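Local coordinates for protein glycosyltransferase (Streptomyces viridochromogenes, PDB 2IUY) that probably transfers a sugar from a nucleotide-activated donor in avilamycin A biosynthesis, as a retaining glycosyltransferase of family GT4, at residues A181-G195 against I206-V220. Residues are numbered along the deposited sequence; the frame is centred on the assembly and turned at random.
Sequences AAFAHACGRRLVLAG and ITRRYGSTVEPIGEV
Tyr210 lies against Ala181, Ala182 and His185 of helix 177-187. Its CB meets Ala181 CB at 3.6 Å, and CG and CD2 stay over that same methyl. CD1 and CE1 run beside His185 CB, CZ reaches Ala182 CA, and OH ends 3.5 Å from Ala182 CB. One ring face thus covers the Ala181-Ala182 peptide, with Ala182 N above its centre, while the His185 ring is inclined to it at 56°. Thr213 splits its branches: CG2, anti to the backbone N, packs on Ala184 CB and the carbonyl oxygens of Ala181 and Arg189, whereas OG1 shares a water with Arg189 O. Beyond it, strands 191-194 and 214-216 pair in parallel. Leu191 N donates to Thr213 O, Glu215 N to Leu191 O (2.7 Å), Leu193 N to Glu215 O and Ile217 N to Leu193 O. Val214 CG1 presses tightly on Ala181 CB at 3.5 Å, joining helix to sheet. A second water ties Leu193 O and Gly195 O to Gly218 N, two residues before Val220, a UDP-binding residue. Strand 191-194, helix 200-210 and outermost strand 214-216 form a beta-alpha-beta crossover in the Rossmann-like, nucleotide-binding C-terminal domain of a GT-B glycosyltransferase.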
ATOM      1  N   ALA A 181      -8.988  16.442   7.750  1.00  8.94           N
ATOM      2  CA  ALA A 181     -10.020  17.513   7.605  1.00 10.23           C
ATOM      3  C   ALA A 181      -9.521  18.793   8.296  1.00 10.74           C
ATOM      4  O   ALA A 181      -9.556  19.885   7.694  1.00 11.66           O
ATOM      5  CB  ALA A 181     -11.394  17.064   8.166  1.00  8.44           C
ATOM      6  N   ALA A 182      -8.985  18.647   9.514  1.00 10.13           N
ATOM      7  CA  ALA A 182      -8.433  19.771  10.274  1.00 10.03           C
ATOM      8  C   ALA A 182      -7.293  20.459   9.505  1.00 11.05           C
ATOM      9  O   ALA A 182      -7.171  21.670   9.498  1.00 10.63           O
ATOM     10  CB  ALA A 182      -7.911  19.297  11.656  1.00  8.25           C
ATOM     11  N   PHE A 183      -6.421  19.686   8.891  1.00 12.35           N
ATOM     12  CA  PHE A 183      -5.288  20.312   8.212  1.00 13.55           C
ATOM     13  C   PHE A 183      -5.768  21.100   6.965  1.00 14.15           C
ATOM     14  O   PHE A 183      -5.343  22.244   6.716  1.00 14.71           O
ATOM     15  CB  PHE A 183      -4.179  19.269   7.920  1.00 13.16           C
ATOM     16  CG  PHE A 183      -2.970  19.856   7.222  1.00 14.31           C
ATOM     17  CD1 PHE A 183      -1.861  20.263   7.954  1.00 10.98           C
ATOM     18  CD2 PHE A 183      -2.945  19.979   5.840  1.00 11.94           C
ATOM     19  CE1 PHE A 183      -0.773  20.828   7.344  1.00 11.56           C
ATOM     20  CE2 PHE A 183      -1.832  20.559   5.206  1.00 13.93           C
ATOM     21  CZ  PHE A 183      -0.734  20.967   5.967  1.00 11.26           C
ATOM     22  N   ALA A 184      -6.650  20.479   6.185  1.00 13.88           N
ATOM     23  CA  ALA A 184      -7.291  21.141   5.042  1.00 13.67           C
ATOM     24  C   ALA A 184      -8.009  22.400   5.519  1.00 14.24           C
ATOM     25  O   ALA A 184      -7.776  23.470   4.971  1.00 15.20           O
ATOM     26  CB  ALA A 184      -8.279  20.197   4.339  1.00 12.05           C
ATOM     27  N   HIS A 185      -8.893  22.267   6.509  1.00 14.79           N
ATOM     28  CA  HIS A 185      -9.514  23.443   7.153  1.00 15.68           C
ATOM     29  C   HIS A 185      -8.505  24.589   7.493  1.00 16.19           C
ATOM     30  O   HIS A 185      -8.739  25.748   7.153  1.00 16.94           O
ATOM     31  CB  HIS A 185     -10.346  23.039   8.370  1.00 16.00           C
ATOM     32  CG  HIS A 185     -10.937  24.209   9.097  1.00 17.06           C
ATOM     33  ND1 HIS A 185     -10.328  24.792  10.188  1.00 20.62           N
ATOM     34  CD2 HIS A 185     -12.049  24.939   8.851  1.00 17.22           C
ATOM     35  CE1 HIS A 185     -11.056  25.815  10.599  1.00 21.54           C
ATOM     36  NE2 HIS A 185     -12.102  25.927   9.801  1.00 20.23           N
ATOM     37  N   ALA A 186      -7.396  24.242   8.134  1.00 15.58           N
ATOM     38  CA  ALA A 186      -6.321  25.155   8.466  1.00 16.41           C
ATOM     39  C   ALA A 186      -5.818  25.930   7.247  1.00 17.82           C
ATOM     40  O   ALA A 186      -5.428  27.094   7.377  1.00 18.01           O
ATOM     41  CB  ALA A 186      -5.127  24.387   9.127  1.00 15.24           C
ATOM     42  N   CYS A 187      -5.807  25.259   6.090  1.00 17.54           N
ATOM     43  CA  CYS A 187      -5.205  25.759   4.864  1.00 18.29           C
ATOM     44  C   CYS A 187      -6.200  26.553   4.041  1.00 18.24           C
ATOM     45  O   CYS A 187      -5.784  27.187   3.085  1.00 18.80           O
ATOM     46  CB  CYS A 187      -4.684  24.576   3.992  1.00 18.52           C
ATOM     47  SG  CYS A 187      -3.231  23.743   4.633  1.00 20.49           S
ATOM     48  N   GLY A 188      -7.490  26.496   4.401  1.00 17.84           N
ATOM     49  CA  GLY A 188      -8.575  27.102   3.638  1.00 17.61           C
ATOM     50  C   GLY A 188      -8.922  26.262   2.404  1.00 18.41           C
ATOM     51  O   GLY A 188      -9.444  26.790   1.358  1.00 17.42           O
ATOM     52  N   ARG A 189      -8.636  24.951   2.486  1.00 17.28           N
ATOM     53  CA  ARG A 189      -8.870  24.097   1.330  1.00 16.50           C
ATOM     54  C   ARG A 189      -9.977  23.093   1.483  1.00 16.34           C
ATOM     55  O   ARG A 189     -10.386  22.750   2.590  1.00 16.12           O
ATOM     56  CB  ARG A 189      -7.600  23.398   0.877  1.00 17.71           C
ATOM     57  CG  ARG A 189      -6.476  24.321   0.605  1.00 18.41           C
ATOM     58  CD  ARG A 189      -5.889  24.044  -0.712  1.00 20.41           C
ATOM     59  NE  ARG A 189      -4.882  25.054  -1.018  1.00 23.06           N
ATOM     60  CZ  ARG A 189      -4.490  25.361  -2.244  1.00 22.63           C
ATOM     61  NH1 ARG A 189      -5.026  24.727  -3.281  1.00 22.21           N
ATOM     62  NH2 ARG A 189      -3.569  26.303  -2.428  1.00 20.77           N
ATOM     63  N   ARG A 190     -10.455  22.621   0.335  1.00 15.64           N
ATOM     64  CA  ARG A 190     -11.332  21.469   0.285  1.00 15.82           C
ATOM     65  C   ARG A 190     -10.515  20.171   0.462  1.00 14.36           C
ATOM     66  O   ARG A 190      -9.346  20.106   0.117  1.00 14.41           O
ATOM     67  CB  ARG A 190     -12.138  21.494  -1.014  1.00 16.80           C
ATOM     68  CG  ARG A 190     -12.937  22.792  -1.160  1.00 22.03           C
ATOM     69  CD  ARG A 190     -13.908  23.014   0.056  1.00 30.81           C
ATOM     70  NE  ARG A 190     -14.228  24.438   0.226  1.00 37.80           N
ATOM     71  CZ  ARG A 190     -13.737  25.243   1.180  1.00 41.07           C
ATOM     72  NH1 ARG A 190     -12.907  24.784   2.109  1.00 41.09           N
ATOM     73  NH2 ARG A 190     -14.094  26.529   1.215  1.00 41.21           N
ATOM     74  N   LEU A 191     -11.136  19.194   1.100  1.00 13.80           N
ATOM     75  CA  LEU A 191     -10.624  17.867   1.257  1.00 11.77           C
ATOM     76  C   LEU A 191     -11.651  16.882   0.684  1.00 11.46           C
ATOM     77  O   LEU A 191     -12.747  16.694   1.244  1.00  9.60           O
ATOM     78  CB  LEU A 191     -10.365  17.552   2.730  1.00 11.67           C
ATOM     79  CG  LEU A 191      -9.871  16.120   3.004  1.00 11.75           C
ATOM     80  CD1 LEU A 191      -8.430  15.962   2.570  1.00  8.15           C
ATOM     81  CD2 LEU A 191     -10.039  15.781   4.491  1.00 10.33           C
ATOM     82  N   VAL A 192     -11.263  16.252  -0.428  1.00 10.19           N
ATOM     83  CA  VAL A 192     -11.946  15.066  -0.913  1.00 10.32           C
ATOM     84  C   VAL A 192     -11.593  13.844  -0.055  1.00 10.56           C
ATOM     85  O   VAL A 192     -10.414  13.525   0.158  1.00 10.12           O
ATOM     86  CB  VAL A 192     -11.626  14.840  -2.403  1.00 10.92           C
ATOM     87  CG1 VAL A 192     -12.257  13.570  -2.903  1.00 10.40           C
ATOM     88  CG2 VAL A 192     -12.140  16.022  -3.197  1.00 11.08           C
ATOM     89  N   LEU A 193     -12.629  13.225   0.495  1.00 11.37           N
ATOM     90  CA  LEU A 193     -12.501  12.016   1.261  1.00 12.59           C
ATOM     91  C   LEU A 193     -12.903  10.864   0.376  1.00 13.14           C
ATOM     92  O   LEU A 193     -14.109  10.562   0.232  1.00 12.48           O
ATOM     93  CB  LEU A 193     -13.403  12.033   2.489  1.00 13.59           C
ATOM     94  CG  LEU A 193     -13.004  12.730   3.769  1.00 14.28           C
ATOM     95  CD1 LEU A 193     -14.210  12.610   4.693  1.00 15.03           C
ATOM     96  CD2 LEU A 193     -11.873  11.992   4.383  1.00 15.14           C
ATOM     97  N   ALA A 194     -11.885  10.252  -0.230  1.00 12.85           N
ATOM     98  CA  ALA A 194     -12.063   9.158  -1.163  1.00 14.25           C
ATOM     99  C   ALA A 194     -11.680   7.782  -0.571  1.00 15.54           C
ATOM    100  O   ALA A 194     -10.512   7.369  -0.578  1.00 18.13           O
ATOM    101  CB  ALA A 194     -11.281   9.423  -2.426  1.00 13.50           C
ATOM    102  N   GLY A 195     -12.683   7.054  -0.115  1.00 15.28           N
ATOM    103  CA  GLY A 195     -12.512   5.697   0.369  1.00 14.45           C
ATOM    104  C   GLY A 195     -13.754   5.313   1.149  1.00 14.40           C
ATOM    105  O   GLY A 195     -14.653   6.161   1.336  1.00 13.26           O
ATOM    106  N   ILE A 206     -16.638  14.081  11.761  1.00 12.54           N
ATOM    107  CA  ILE A 206     -15.919  14.817  10.732  1.00 11.96           C
ATOM    108  C   ILE A 206     -16.869  15.798  10.009  1.00 13.86           C
ATOM    109  O   ILE A 206     -16.508  16.928   9.723  1.00 12.50           O
ATOM    110  CB  ILE A 206     -15.289  13.827   9.700  1.00 12.35           C
ATOM    111  CG1 ILE A 206     -14.217  12.933  10.373  1.00  8.79           C
ATOM    112  CG2 ILE A 206     -14.724  14.583   8.476  1.00 10.80           C
ATOM    113  CD1 ILE A 206     -13.852  11.667   9.577  1.00 10.34           C
ATOM    114  N   THR A 207     -18.089  15.350   9.723  1.00 15.42           N
ATOM    115  CA  THR A 207     -19.008  16.213   8.970  1.00 18.44           C
ATOM    116  C   THR A 207     -19.501  17.361   9.878  1.00 19.09           C
ATOM    117  O   THR A 207     -19.559  18.502   9.455  1.00 19.42           O
ATOM    118  CB  THR A 207     -20.144  15.403   8.264  1.00 18.09           C
ATOM    119  OG1 THR A 207     -20.797  14.563   9.208  1.00 23.38           O
ATOM    120  CG2 THR A 207     -19.575  14.478   7.211  1.00 17.39           C
ATOM    121  N   ARG A 208     -19.755  17.046  11.145  1.00 19.93           N
ATOM    122  CA  ARG A 208     -20.060  18.046  12.167  1.00 20.86           C
ATOM    123  C   ARG A 208     -18.978  19.120  12.316  1.00 19.41           C
ATOM    124  O   ARG A 208     -19.254  20.315  12.286  1.00 20.26           O
ATOM    125  CB  ARG A 208     -20.320  17.343  13.513  1.00 20.04           C
ATOM    126  CG  ARG A 208     -20.633  18.287  14.652  1.00 24.43           C
ATOM    127  CD  ARG A 208     -20.924  17.572  15.988  1.00 25.39           C
ATOM    128  NE  ARG A 208     -19.742  16.999  16.654  1.00 33.35           N
ATOM    129  CZ  ARG A 208     -18.840  17.673  17.373  1.00 33.69           C
ATOM    130  NH1 ARG A 208     -18.922  18.995  17.526  1.00 36.68           N
ATOM    131  NH2 ARG A 208     -17.834  17.016  17.929  1.00 34.51           N
ATOM    132  N   ARG A 209     -17.742  18.683  12.493  1.00 17.78           N
ATOM    133  CA  ARG A 209     -16.648  19.582  12.799  1.00 16.39           C
ATOM    134  C   ARG A 209     -16.080  20.291  11.575  1.00 15.36           C
ATOM    135  O   ARG A 209     -15.665  21.439  11.695  1.00 13.67           O
ATOM    136  CB  ARG A 209     -15.552  18.837  13.566  1.00 15.36           C
ATOM    137  CG  ARG A 209     -16.071  18.350  14.927  1.00 18.01           C
ATOM    138  CD  ARG A 209     -15.084  17.448  15.667  1.00 18.26           C
ATOM    139  NE  ARG A 209     -13.719  17.981  15.687  1.00 20.83           N
ATOM    140  CZ  ARG A 209     -12.758  17.519  16.495  1.00 22.76           C
ATOM    141  NH1 ARG A 209     -13.030  16.524  17.346  1.00 22.02           N
ATOM    142  NH2 ARG A 209     -11.542  18.070  16.472  1.00 20.02           N
ATOM    143  N   TYR A 210     -16.059  19.592  10.427  1.00 14.66           N
ATOM    144  CA  TYR A 210     -15.411  20.075   9.206  1.00 14.42           C
ATOM    145  C   TYR A 210     -16.240  19.896   7.943  1.00 14.64           C
ATOM    146  O   TYR A 210     -15.687  19.789   6.853  1.00 12.38           O
ATOM    147  CB  TYR A 210     -14.053  19.381   9.033  1.00 13.83           C
ATOM    148  CG  TYR A 210     -13.154  19.622  10.205  1.00 14.26           C
ATOM    149  CD1 TYR A 210     -12.563  20.869  10.400  1.00 13.49           C
ATOM    150  CD2 TYR A 210     -12.911  18.612  11.135  1.00 12.57           C
ATOM    151  CE1 TYR A 210     -11.734  21.117  11.504  1.00 14.73           C
ATOM    152  CE2 TYR A 210     -12.085  18.840  12.228  1.00 15.03           C
ATOM    153  CZ  TYR A 210     -11.481  20.089  12.400  1.00 14.12           C
ATOM    154  OH  TYR A 210     -10.660  20.324  13.489  1.00 14.38           O
ATOM    155  N   GLY A 211     -17.571  19.914   8.082  1.00 16.00           N
ATOM    156  CA  GLY A 211     -18.473  19.730   6.918  1.00 17.50           C
ATOM    157  C   GLY A 211     -18.158  20.592   5.684  1.00 17.57           C
ATOM    158  O   GLY A 211     -18.160  20.105   4.541  1.00 17.35           O
ATOM    159  N   SER A 212     -17.871  21.862   5.920  1.00 17.39           N
ATOM    160  CA  SER A 212     -17.674  22.823   4.842  1.00 17.68           C
ATOM    161  C   SER A 212     -16.322  22.596   4.167  1.00 17.32           C
ATOM    162  O   SER A 212     -16.063  23.071   3.071  1.00 18.29           O
ATOM    163  CB  SER A 212     -17.816  24.253   5.357  1.00 18.00           C
ATOM    164  OG  SER A 212     -16.780  24.584   6.279  1.00 21.72           O
ATOM    165  N   THR A 213     -15.466  21.837   4.830  1.00 16.49           N
ATOM    166  CA  THR A 213     -14.160  21.447   4.297  1.00 14.61           C
ATOM    167  C   THR A 213     -14.229  20.152   3.493  1.00 14.58           C
ATOM    168  O   THR A 213     -13.684  20.091   2.392  1.00 13.17           O
ATOM    169  CB  THR A 213     -13.197  21.289   5.443  1.00 14.45           C
ATOM    170  OG1 THR A 213     -13.022  22.567   6.014  1.00 13.72           O
ATOM    171  CG2 THR A 213     -11.790  20.697   5.014  1.00 15.33           C
ATOM    172  N   VAL A 214     -14.904  19.128   4.047  1.00 14.27           N
ATOM    173  CA  VAL A 214     -14.829  17.803   3.498  1.00 14.04           C
ATOM    174  C   VAL A 214     -15.846  17.561   2.388  1.00 15.64           C
ATOM    175  O   VAL A 214     -16.984  18.067   2.443  1.00 16.11           O
ATOM    176  CB  VAL A 214     -14.872  16.691   4.589  1.00 14.12           C
ATOM    177  CG1 VAL A 214     -13.814  16.992   5.651  1.00 12.40           C
ATOM    178  CG2 VAL A 214     -16.294  16.547   5.212  1.00 14.54           C
ATOM    179  N   GLU A 215     -15.405  16.833   1.353  1.00 15.24           N
ATOM    180  CA  GLU A 215     -16.321  16.295   0.363  1.00 16.63           C
ATOM    181  C   GLU A 215     -16.115  14.793   0.325  1.00 14.63           C
ATOM    182  O   GLU A 215     -15.185  14.312  -0.337  1.00 13.76           O
ATOM    183  CB  GLU A 215     -16.115  16.915  -1.034  1.00 16.15           C
ATOM    184  CG  GLU A 215     -16.006  18.444  -1.021  1.00 20.88           C
ATOM    185  CD  GLU A 215     -15.434  19.041  -2.321  1.00 21.69           C
ATOM    186  OE1 GLU A 215     -15.426  18.327  -3.372  1.00 27.48           O
ATOM    187  OE2 GLU A 215     -15.001  20.230  -2.276  1.00 27.80           O
ATOM    188  N   PRO A 216     -16.987  14.056   1.032  1.00 14.15           N
ATOM    189  CA  PRO A 216     -16.900  12.592   1.094  1.00 13.70           C
ATOM    190  C   PRO A 216     -17.529  11.994  -0.149  1.00 13.68           C
ATOM    191  O   PRO A 216     -18.705  12.272  -0.427  1.00 14.85           O
ATOM    192  CB  PRO A 216     -17.736  12.247   2.337  1.00 13.26           C
ATOM    193  CG  PRO A 216     -18.168  13.586   2.969  1.00 13.70           C
ATOM    194  CD  PRO A 216     -18.112  14.567   1.858  1.00 13.84           C
ATOM    195  N   ILE A 217     -16.777  11.187  -0.883  1.00 11.83           N
ATOM    196  CA  ILE A 217     -17.254  10.649  -2.160  1.00 11.90           C
ATOM    197  C   ILE A 217     -17.409   9.137  -2.130  1.00 12.34           C
ATOM    198  O   ILE A 217     -17.948   8.536  -3.043  1.00 12.36           O
ATOM    199  CB  ILE A 217     -16.385  11.154  -3.348  1.00 10.45           C
ATOM    200  CG1 ILE A 217     -14.905  10.812  -3.165  1.00 10.68           C
ATOM    201  CG2 ILE A 217     -16.464  12.666  -3.459  1.00 10.88           C
ATOM    202  CD1 ILE A 217     -14.192  10.668  -4.496  1.00 13.60           C
ATOM    203  N   GLY A 218     -16.975   8.534  -1.028  1.00 13.46           N
ATOM    204  CA  GLY A 218     -17.068   7.104  -0.846  1.00 14.75           C
ATOM    205  C   GLY A 218     -15.950   6.385  -1.588  1.00 16.35           C
ATOM    206  O   GLY A 218     -15.016   7.021  -2.102  1.00 15.73           O
ATOM    207  N   GLU A 219     -16.060   5.053  -1.631  1.00 16.97           N
ATOM    208  CA  GLU A 219     -15.033   4.196  -2.214  1.00 18.67           C
ATOM    209  C   GLU A 219     -14.804   4.622  -3.663  1.00 17.84           C
ATOM    210  O   GLU A 219     -15.750   4.892  -4.394  1.00 17.06           O
ATOM    211  CB  GLU A 219     -15.461   2.723  -2.116  1.00 18.77           C
ATOM    212  CG  GLU A 219     -14.365   1.675  -2.422  1.00 21.28           C
ATOM    213  CD  GLU A 219     -14.865   0.252  -2.295  1.00 21.94           C
ATOM    214  OE1 GLU A 219     -15.789  -0.027  -1.476  1.00 28.73           O
ATOM    215  OE2 GLU A 219     -14.318  -0.602  -3.006  1.00 27.95           O
ATOM    216  N   VAL A 220     -13.545   4.718  -4.053  1.00 17.87           N
ATOM    217  CA  VAL A 220     -13.196   5.015  -5.437  1.00 18.65           C
ATOM    218  C   VAL A 220     -12.332   3.890  -6.017  1.00 19.30           C
ATOM    219  O   VAL A 220     -11.816   3.029  -5.270  1.00 20.58           O
ATOM    220  CB  VAL A 220     -12.438   6.367  -5.607  1.00 18.79           C
ATOM    221  CG1 VAL A 220     -13.308   7.539  -5.202  1.00 16.49           C
ATOM    222  CG2 VAL A 220     -11.124   6.355  -4.816  1.00 19.21           C
TER
HETATM  223  O   HOH W   1     -11.619  24.163   4.315  1.00 17.83           O
HETATM  224  O   HOH W   2     -15.698   8.834   1.834  1.00 14.04           O